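Local structure of HP1028 (Helicobacter pylori, 4INN) at residues K76-S90 against G111-Y123. The protein has a lipocalin fold and probably binds or transports a small hydrophobic ligand, though its natural ligand and exact role are not established. The protein carries 1 engineered substitution. Residues are numbered along the deposited sequence; the frame is centred on the assembly and turned at random.
Sequences KKDKLNPNPKLRNRS and GKAYNFYDGKTYY
Tyr114 reaches out of strand 107-115 and donates a hydrogen bond from OH to Asp78 OD1, 2.7 Å. Its CG stands anti to the backbone N (chi1 177°), which carries the phenol across to the loop. The acceptor lies near the ring plane, and the bond enters on the syn side of the carboxylate. The other oxygen of Asp78 is held within the loop. Arg89 NE meets OD2 on its anti side at 2.8 Å, as part of a salt bridge. Asn81 ND2 gives a second bond to OD2 from the opposite face of the carboxylate. Three firm bonds therefore fix the rotation of this buried acid and would favour its charged form. Arg89 also sets NH2 3.6 Å from CD2 of Tyr114, with the ring carbon at the guanidinium edge.

Phe116 follows, with CD1 3.2 Å from OD1 of Asp78. One face of its ring is covered by CE2 of Tyr114. Tyr117 and Asp118 are met mainly through their backbone. Leu80 lays CD1 against them, 3.3 Å from Tyr117 O and 3.5 Å from Asp118 CA. Gly119 has a positive phi (85°), which by itself favours glycine, and its CA lies beside Leu80 O. Pro82 CD rests 3.2 Å from Gly119 O. Within the hairpin itself, Tyr122, which lines the ligand pocket, donates a hydrogen bond from OH to Asp118 OD1.

The contact packs the long loop between strands 61-69 and 95-104 against the hairpin of strands 107-115 and 120-128, at a rim of the eight-stranded antiparallel barrel of a lipocalin.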
loop_
_atom_site.group_PDB
_atom_site.type_symbol
_atom_site.label_atom_id
_atom_site.label_comp_id
_atom_site.label_asym_id
_atom_site.label_seq_id
_atom_site.Cartn_x
_atom_site.Cartn_y
_atom_site.Cartn_z
ATOM N N LYS A 76 -0.585 -5.433 14.558
ATOM C CA LYS A 76 0.555 -5.886 15.326
ATOM C C LYS A 76 1.668 -4.852 15.212
ATOM O O LYS A 76 1.517 -3.853 14.535
ATOM C CB LYS A 76 1.005 -7.291 14.862
ATOM C CG LYS A 76 0.289 -7.815 13.627
ATOM C CD LYS A 76 0.980 -9.009 12.999
ATOM C CE LYS A 76 2.156 -8.625 12.091
ATOM N NZ LYS A 76 2.741 -9.796 11.351
ATOM N N LYS A 77 2.778 -5.088 15.894
ATOM C CA LYS A 77 3.875 -4.138 15.913
ATOM C C LYS A 77 4.877 -4.418 14.812
ATOM O O LYS A 77 4.985 -5.537 14.317
ATOM C CB LYS A 77 4.581 -4.200 17.259
ATOM C CG LYS A 77 3.718 -3.761 18.440
ATOM C CD LYS A 77 4.575 -3.642 19.701
ATOM C CE LYS A 77 3.839 -2.952 20.847
ATOM N NZ LYS A 77 4.777 -2.175 21.705
ATOM N N ASP A 78 5.633 -3.396 14.454
ATOM C CA ASP A 78 6.627 -3.514 13.406
ATOM C C ASP A 78 7.961 -4.101 13.918
ATOM O O ASP A 78 8.997 -3.450 13.920
ATOM C CB ASP A 78 6.849 -2.144 12.781
ATOM C CG ASP A 78 7.636 -2.220 11.492
ATOM O OD1 ASP A 78 7.814 -3.319 10.919
ATOM O OD2 ASP A 78 8.071 -1.156 11.061
ATOM N N LYS A 79 7.931 -5.359 14.322
ATOM C CA LYS A 79 9.033 -5.943 15.050
ATOM C C LYS A 79 10.302 -6.116 14.235
ATOM O O LYS A 79 11.399 -6.100 14.813
ATOM C CB LYS A 79 8.611 -7.278 15.601
ATOM C CG LYS A 79 7.527 -7.144 16.658
ATOM C CD LYS A 79 7.385 -8.413 17.481
ATOM C CE LYS A 79 6.852 -9.565 16.643
ATOM N NZ LYS A 79 7.026 -10.839 17.392
ATOM N N LEU A 80 10.163 -6.266 12.909
ATOM C CA LEU A 80 11.304 -6.561 12.038
ATOM C C LEU A 80 11.936 -5.304 11.462
ATOM O O LEU A 80 12.827 -5.409 10.628
ATOM C CB LEU A 80 10.909 -7.494 10.885
ATOM C CG LEU A 80 10.097 -8.764 11.201
ATOM C CD1 LEU A 80 9.703 -9.473 9.899
ATOM C CD2 LEU A 80 10.853 -9.722 12.125
ATOM N N ASN A 81 11.500 -4.118 11.885
ATOM C CA ASN A 81 12.089 -2.900 11.326
ATOM C C ASN A 81 13.564 -2.968 11.609
ATOM O O ASN A 81 13.938 -3.177 12.756
ATOM C CB ASN A 81 11.486 -1.601 11.895
ATOM C CG ASN A 81 11.589 -0.428 10.909
ATOM O OD1 ASN A 81 12.607 0.241 10.826
ATOM N ND2 ASN A 81 10.539 -0.203 10.137
ATOM N N PRO A 82 14.407 -2.850 10.558
ATOM C CA PRO A 82 15.853 -2.663 10.730
ATOM C C PRO A 82 16.181 -1.617 11.792
ATOM O O PRO A 82 17.099 -1.822 12.584
ATOM C CB PRO A 82 16.300 -2.185 9.346
ATOM C CG PRO A 82 15.388 -2.905 8.414
ATOM C CD PRO A 82 14.054 -2.949 9.122
ATOM N N ASN A 83 15.425 -0.522 11.818
ATOM C CA ASN A 83 15.612 0.535 12.815
ATOM C C ASN A 83 14.939 0.243 14.174
ATOM O O ASN A 83 13.720 0.334 14.292
ATOM C CB ASN A 83 15.088 1.856 12.264
ATOM C CG ASN A 83 15.393 3.031 13.171
ATOM O OD1 ASN A 83 15.622 2.869 14.369
ATOM N ND2 ASN A 83 15.409 4.228 12.598
ATOM N N PRO A 84 15.736 -0.050 15.223
ATOM C CA PRO A 84 15.155 -0.407 16.549
ATOM C C PRO A 84 14.145 0.592 17.124
ATOM O O PRO A 84 13.217 0.184 17.827
ATOM C CB PRO A 84 16.389 -0.492 17.471
ATOM C CG PRO A 84 17.462 0.292 16.766
ATOM C CD PRO A 84 17.207 0.065 15.298
ATOM N N LYS A 85 14.327 1.872 16.818
ATOM C CA LYS A 85 13.454 2.928 17.326
ATOM C C LYS A 85 12.099 2.981 16.619
ATOM O O LYS A 85 11.273 3.832 16.941
ATOM C CB LYS A 85 14.113 4.303 17.177
ATOM C CG LYS A 85 15.592 4.382 17.572
ATOM C CD LYS A 85 15.875 5.591 18.473
ATOM C CE LYS A 85 17.286 6.141 18.301
ATOM N NZ LYS A 85 17.313 7.284 17.348
ATOM N N LEU A 86 11.891 2.103 15.632
ATOM C CA LEU A 86 10.640 2.028 14.862
ATOM C C LEU A 86 9.836 0.774 15.188
ATOM O O LEU A 86 8.711 0.642 14.739
ATOM C CB LEU A 86 10.943 2.042 13.361
ATOM C CG LEU A 86 10.855 3.353 12.585
ATOM C CD1 LEU A 86 11.585 4.496 13.256
ATOM C CD2 LEU A 86 11.416 3.152 11.194
ATOM N N ARG A 87 10.396 -0.133 15.984
ATOM C CA ARG A 87 9.788 -1.448 16.185
ATOM C C ARG A 87 8.507 -1.452 17.034
ATOM O O ARG A 87 7.874 -2.500 17.223
ATOM C CB ARG A 87 10.809 -2.396 16.789
ATOM C CG ARG A 87 12.082 -2.561 15.961
ATOM C CD ARG A 87 12.894 -3.724 16.503
ATOM N NE ARG A 87 13.882 -4.249 15.558
ATOM C CZ ARG A 87 15.206 -4.206 15.714
ATOM N NH1 ARG A 87 15.760 -3.634 16.779
ATOM N NH2 ARG A 87 15.986 -4.734 14.782
ATOM N N ASN A 88 8.127 -0.265 17.504
ATOM C CA ASN A 88 6.993 -0.060 18.397
ATOM C C ASN A 88 5.708 0.379 17.676
ATOM O O ASN A 88 4.606 0.236 18.214
ATOM C CB ASN A 88 7.375 1.021 19.413
ATOM C CG ASN A 88 6.900 0.700 20.807
ATOM O OD1 ASN A 88 6.191 1.498 21.436
ATOM N ND2 ASN A 88 7.305 -0.471 21.314
ATOM N N ARG A 89 5.855 0.929 16.472
ATOM C CA ARG A 89 4.718 1.405 15.689
ATOM C C ARG A 89 3.885 0.255 15.142
ATOM O O ARG A 89 4.369 -0.851 14.978
ATOM C CB ARG A 89 5.187 2.251 14.523
ATOM C CG ARG A 89 5.728 1.417 13.372
ATOM C CD ARG A 89 6.705 2.180 12.520
ATOM N NE ARG A 89 7.066 1.391 11.330
ATOM C CZ ARG A 89 7.204 1.919 10.111
ATOM N NH1 ARG A 89 6.985 3.221 9.945
ATOM N NH2 ARG A 89 7.503 1.163 9.051
ATOM N N SER A 90 2.620 0.550 14.871
ATOM C CA SER A 90 1.659 -0.405 14.356
ATOM C C SER A 90 1.948 -0.701 12.886
ATOM O O SER A 90 2.629 0.065 12.206
ATOM C CB SER A 90 0.252 0.191 14.495
ATOM O OG SER A 90 -0.752 -0.687 14.041
ATOM N N GLY A 111 8.134 4.300 -6.808
ATOM C CA GLY A 111 7.688 4.082 -5.443
ATOM C C GLY A 111 8.601 3.158 -4.659
ATOM O O GLY A 111 9.392 2.405 -5.232
ATOM N N LYS A 112 8.489 3.219 -3.338
ATOM C CA LYS A 112 9.207 2.316 -2.461
ATOM C C LYS A 112 8.272 1.800 -1.377
ATOM O O LYS A 112 7.625 2.577 -0.682
ATOM C CB LYS A 112 10.377 3.038 -1.852
ATOM C CG LYS A 112 11.342 3.586 -2.881
ATOM C CD LYS A 112 12.730 3.712 -2.263
ATOM C CE LYS A 112 13.444 2.359 -2.177
ATOM N NZ LYS A 112 14.559 2.350 -1.181
ATOM N N ALA A 113 8.183 0.481 -1.262
ATOM C CA ALA A 113 7.314 -0.156 -0.298
ATOM C C ALA A 113 8.087 -0.854 0.825
ATOM O O ALA A 113 8.859 -1.784 0.576
ATOM C CB ALA A 113 6.413 -1.139 -0.989
ATOM N N TYR A 114 7.857 -0.427 2.062
ATOM C CA TYR A 114 8.318 -1.211 3.195
ATOM C C TYR A 114 7.403 -2.403 3.374
ATOM O O TYR A 114 6.199 -2.277 3.223
ATOM C CB TYR A 114 8.372 -0.370 4.478
ATOM C CG TYR A 114 8.771 -1.169 5.704
ATOM C CD1 TYR A 114 10.089 -1.641 5.877
ATOM C CD2 TYR A 114 7.829 -1.476 6.687
ATOM C CE1 TYR A 114 10.442 -2.379 7.006
ATOM C CE2 TYR A 114 8.179 -2.213 7.807
ATOM C CZ TYR A 114 9.477 -2.662 7.972
ATOM O OH TYR A 114 9.778 -3.392 9.115
ATOM N N ASN A 115 7.973 -3.553 3.715
ATOM C CA ASN A 115 7.185 -4.767 3.961
ATOM C C ASN A 115 7.309 -5.289 5.400
ATOM O O ASN A 115 8.353 -5.782 5.794
ATOM C CB ASN A 115 7.626 -5.843 2.996
ATOM C CG ASN A 115 6.845 -7.116 3.163
ATOM O OD1 ASN A 115 5.684 -7.088 3.528
ATOM N ND2 ASN A 115 7.473 -8.239 2.884
ATOM N N PHE A 116 6.225 -5.194 6.161
ATOM C CA PHE A 116 6.203 -5.498 7.600
ATOM C C PHE A 116 6.525 -6.951 7.903
ATOM O O PHE A 116 7.106 -7.248 8.943
ATOM C CB PHE A 116 4.819 -5.155 8.182
ATOM C CG PHE A 116 4.606 -3.696 8.361
ATOM C CD1 PHE A 116 4.898 -3.083 9.572
ATOM C CD2 PHE A 116 4.148 -2.906 7.308
ATOM C CE1 PHE A 116 4.712 -1.715 9.734
ATOM C CE2 PHE A 116 3.974 -1.527 7.472
ATOM C CZ PHE A 116 4.269 -0.935 8.683
ATOM N N TYR A 117 6.159 -7.850 6.980
ATOM C CA TYR A 117 6.418 -9.294 7.124
ATOM C C TYR A 117 7.870 -9.710 6.984
ATOM O O TYR A 117 8.190 -10.855 7.253
ATOM C CB TYR A 117 5.595 -10.099 6.123
ATOM C CG TYR A 117 4.111 -9.934 6.296
ATOM C CD1 TYR A 117 3.397 -10.744 7.184
ATOM C CD2 TYR A 117 3.418 -8.965 5.582
ATOM C CE1 TYR A 117 2.030 -10.592 7.359
ATOM C CE2 TYR A 117 2.048 -8.811 5.743
ATOM C CZ TYR A 117 1.359 -9.629 6.632
ATOM O OH TYR A 117 -0.009 -9.460 6.793
ATOM N N ASP A 118 8.765 -8.815 6.578
ATOM C CA ASP A 118 10.185 -9.195 6.459
ATOM C C ASP A 118 11.198 -8.084 6.720
ATOM O O ASP A 118 12.402 -8.350 6.853
ATOM C CB ASP A 118 10.423 -9.871 5.101
ATOM C CG ASP A 118 10.452 -8.884 3.916
ATOM O OD1 ASP A 118 11.044 -9.255 2.881
ATOM O OD2 ASP A 118 9.912 -7.753 3.991
ATOM N N GLY A 119 10.721 -6.844 6.818
ATOM C CA GLY A 119 11.573 -5.713 7.189
ATOM C C GLY A 119 12.325 -5.078 6.043
ATOM O O GLY A 119 13.151 -4.162 6.254
ATOM N N LYS A 120 12.031 -5.536 4.830
ATOM C CA LYS A 120 12.711 -5.065 3.621
ATOM C C LYS A 120 11.877 -4.071 2.832
ATOM O O LYS A 120 10.646 -4.095 2.886
ATOM C CB LYS A 120 13.072 -6.245 2.719
ATOM C CG LYS A 120 14.231 -7.097 3.212
ATOM C CD LYS A 120 14.286 -8.377 2.396
ATOM C CE LYS A 120 15.385 -9.322 2.868
ATOM N NZ LYS A 120 15.082 -10.727 2.462
ATOM N N THR A 121 12.577 -3.209 2.104
ATOM C CA THR A 121 11.991 -2.171 1.287
ATOM C C THR A 121 12.157 -2.609 -0.176
ATOM O O THR A 121 13.192 -3.151 -0.560
ATOM C CB THR A 121 12.666 -0.806 1.591
ATOM O OG1 THR A 121 12.316 -0.384 2.917
ATOM C CG2 THR A 121 12.202 0.299 0.633
ATOM N N TYR A 122 11.115 -2.421 -0.980
ATOM C CA TYR A 122 11.127 -2.877 -2.360
ATOM C C TYR A 122 10.764 -1.716 -3.248
ATOM O O TYR A 122 9.979 -0.887 -2.855
ATOM C CB TYR A 122 10.071 -3.944 -2.593
ATOM C CG TYR A 122 10.263 -5.196 -1.823
ATOM C CD1 TYR A 122 10.666 -6.365 -2.448
ATOM C CD2 TYR A 122 10.019 -5.229 -0.451
ATOM C CE1 TYR A 122 10.836 -7.527 -1.730
ATOM C CE2 TYR A 122 10.183 -6.399 0.273
ATOM C CZ TYR A 122 10.593 -7.531 -0.372
ATOM O OH TYR A 122 10.732 -8.674 0.354
ATOM N N TYR A 123 11.301 -1.685 -4.463
ATOM C CA TYR A 123 10.897 -0.701 -5.444
ATOM C C TYR A 123 9.549 -1.123 -6.012
ATOM O O TYR A 123 9.323 -2.301 -6.238
ATOM C CB TYR A 123 11.925 -0.609 -6.556
ATOM C CG TYR A 123 13.292 -0.217 -6.085
ATOM C CD1 TYR A 123 13.634 1.139 -5.936
ATOM C CD2 TYR A 123 14.266 -1.185 -5.796
ATOM C CE1 TYR A 123 14.902 1.512 -5.503
ATOM C CE2 TYR A 123 15.538 -0.817 -5.387
ATOM C CZ TYR A 123 15.842 0.535 -5.237
ATOM O OH TYR A 123 17.096 0.934 -4.826
#